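Aminotransferase class-III (Ochrobactrum anthropi, PDB 5GHG) probably transfers amino groups between amines and keto compounds as a class-III omega-transaminase, using a pyridoxal-phosphate-type cofactor bound here in its aminated form. Local coordinates at residues H185-G190 / E384-K389. The protein carries 1 engineered substitution. Residues are numbered along the deposited sequence; the frame is centred on the assembly and turned at random.
Sequences HFYREG and ELVTDK
Arg-188 meets Glu-384 side-on in a salt bridge, two guanidinium nitrogens converging on a single carboxylate oxygen. NE of Arg-188 lies 2.8 Å from OE2 of Glu-384, on the syn side but tilted out of the carboxylate plane, and NH2 of Arg-188 reaches the same OE2 at 2.9 Å from the same face, further above the plane. Both bonds are well bent (145° and 136°), the price of sharing one acceptor. NH2 also donates to the carbonyl of Lys-392, while the other carboxylate oxygen, OE1, pairs with Arg-375, so the buried acid sits between two arginines. With an alanine in place of Glu-384, Arg-188 and Arg-375 would probably lose their shared counter-charge.

The contact ties the short helix 186-189, which follows the cofactor domain's edge strand 178-181, to the end of strand 380-385 in the other sheet, built from both ends of the chain, of this PLP fold type I aminotransferase.

The two rings beside the carboxylate touch it without hydrogen bonds. CE1 of His-185 brings the imidazole edge to 3.5 Å from OE1 of Glu-384; the ring nitrogens are engaged by Arg-149 and Glu-373. Tyr-187, its CG anti to the backbone N (chi1 177°), crosses the carboxylate with its ring nearly perpendicular to the carboxylate plane, placing CE2 3.8 Å from CD of Glu-384, and its OH touches CG1 of Val-386 at 3.7 Å.

Water makes the last link: it lies 2.5 Å from Tyr-187 OH and donates to the carbonyl O of Lys-389 at 2.6 Å.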
# COMPACT_ATOMS: atom_id res chain seq x y z
N HIS B 185 -8.72 11.62 25.47
CA HIS B 185 -8.89 10.48 26.38
C HIS B 185 -9.04 11.01 27.80
O HIS B 185 -8.05 11.28 28.48
CB HIS B 185 -7.72 9.51 26.30
CG HIS B 185 -7.97 8.23 27.05
ND1 HIS B 185 -6.97 7.32 27.33
CD2 HIS B 185 -9.10 7.71 27.58
CE1 HIS B 185 -7.48 6.30 27.99
NE2 HIS B 185 -8.77 6.51 28.16
N PHE B 186 -10.29 11.12 28.26
CA PHE B 186 -10.57 11.78 29.53
C PHE B 186 -9.87 11.06 30.70
O PHE B 186 -9.28 11.71 31.57
CB PHE B 186 -12.08 11.85 29.74
CG PHE B 186 -12.49 12.51 31.02
CD1 PHE B 186 -12.08 13.80 31.32
CD2 PHE B 186 -13.34 11.85 31.91
CE1 PHE B 186 -12.48 14.42 32.50
CE2 PHE B 186 -13.75 12.48 33.10
CZ PHE B 186 -13.31 13.77 33.38
N TYR B 187 -9.91 9.73 30.70
CA TYR B 187 -9.29 8.97 31.79
C TYR B 187 -7.80 9.26 31.93
O TYR B 187 -7.27 9.26 33.04
CB TYR B 187 -9.52 7.47 31.53
CG TYR B 187 -8.88 6.53 32.54
CD1 TYR B 187 -9.37 6.44 33.83
CD2 TYR B 187 -7.82 5.71 32.18
CE1 TYR B 187 -8.80 5.57 34.76
CE2 TYR B 187 -7.24 4.84 33.09
CZ TYR B 187 -7.73 4.77 34.38
OH TYR B 187 -7.17 3.91 35.29
N ARG B 188 -7.11 9.47 30.82
CA ARG B 188 -5.66 9.71 30.86
C ARG B 188 -5.27 11.18 30.78
O ARG B 188 -4.12 11.51 31.07
CB ARG B 188 -4.97 8.94 29.73
CG ARG B 188 -4.82 7.43 30.00
CD ARG B 188 -3.80 7.18 31.09
NE ARG B 188 -3.85 5.82 31.61
CZ ARG B 188 -3.22 5.42 32.73
NH1 ARG B 188 -2.50 6.29 33.42
NH2 ARG B 188 -3.32 4.17 33.16
N GLU B 189 -6.17 12.06 30.35
CA GLU B 189 -5.79 13.45 30.11
C GLU B 189 -6.55 14.45 30.95
O GLU B 189 -6.11 15.60 31.05
CB GLU B 189 -5.99 13.81 28.62
CG GLU B 189 -5.10 13.03 27.67
CD GLU B 189 -3.67 13.49 27.71
OE1 GLU B 189 -2.79 12.74 27.24
OE2 GLU B 189 -3.43 14.61 28.21
N GLY B 190 -7.69 14.07 31.53
CA GLY B 190 -8.47 15.01 32.31
C GLY B 190 -7.70 15.44 33.55
O GLY B 190 -6.98 14.66 34.15
N GLU B 384 -8.83 -1.07 30.08
CA GLU B 384 -7.50 -0.64 30.48
C GLU B 384 -7.18 -1.15 31.87
O GLU B 384 -7.95 -0.92 32.82
CB GLU B 384 -7.35 0.88 30.42
CG GLU B 384 -5.92 1.34 30.71
CD GLU B 384 -5.63 2.76 30.28
OE1 GLU B 384 -6.44 3.35 29.55
OE2 GLU B 384 -4.56 3.30 30.68
N LEU B 385 -6.05 -1.83 32.00
CA LEU B 385 -5.66 -2.51 33.22
C LEU B 385 -4.67 -1.69 34.02
O LEU B 385 -3.79 -1.02 33.45
CB LEU B 385 -5.05 -3.88 32.89
CG LEU B 385 -5.93 -4.81 32.05
CD1 LEU B 385 -5.22 -6.13 31.79
CD2 LEU B 385 -7.29 -5.03 32.71
N VAL B 386 -4.79 -1.76 35.34
CA VAL B 386 -3.90 -1.08 36.28
C VAL B 386 -3.77 -1.98 37.51
O VAL B 386 -4.61 -2.84 37.75
CB VAL B 386 -4.45 0.31 36.69
CG1 VAL B 386 -4.58 1.23 35.49
CG2 VAL B 386 -5.80 0.16 37.35
N THR B 387 -2.72 -1.76 38.30
CA THR B 387 -2.66 -2.37 39.63
C THR B 387 -2.93 -1.40 40.76
O THR B 387 -3.22 -1.83 41.88
CB THR B 387 -1.30 -3.05 39.88
OG1 THR B 387 -0.24 -2.14 39.61
CG2 THR B 387 -1.16 -4.27 38.98
N ASP B 388 -2.86 -0.10 40.50
CA ASP B 388 -3.17 0.93 41.50
C ASP B 388 -4.19 1.86 40.86
O ASP B 388 -3.83 2.69 40.01
CB ASP B 388 -1.89 1.66 41.93
CG ASP B 388 -2.15 2.73 43.01
OD1 ASP B 388 -3.27 3.28 43.10
OD2 ASP B 388 -1.20 3.03 43.75
N LYS B 389 -5.45 1.71 41.25
CA LYS B 389 -6.53 2.40 40.57
C LYS B 389 -6.49 3.91 40.79
O LYS B 389 -6.94 4.67 39.92
CB LYS B 389 -7.88 1.86 40.99
CG LYS B 389 -8.25 0.53 40.38
CD LYS B 389 -9.76 0.32 40.50
CE LYS B 389 -10.15 -1.10 40.09
NZ LYS B 389 -11.59 -1.14 39.76
O HOH W 1 -7.99 3.82 37.68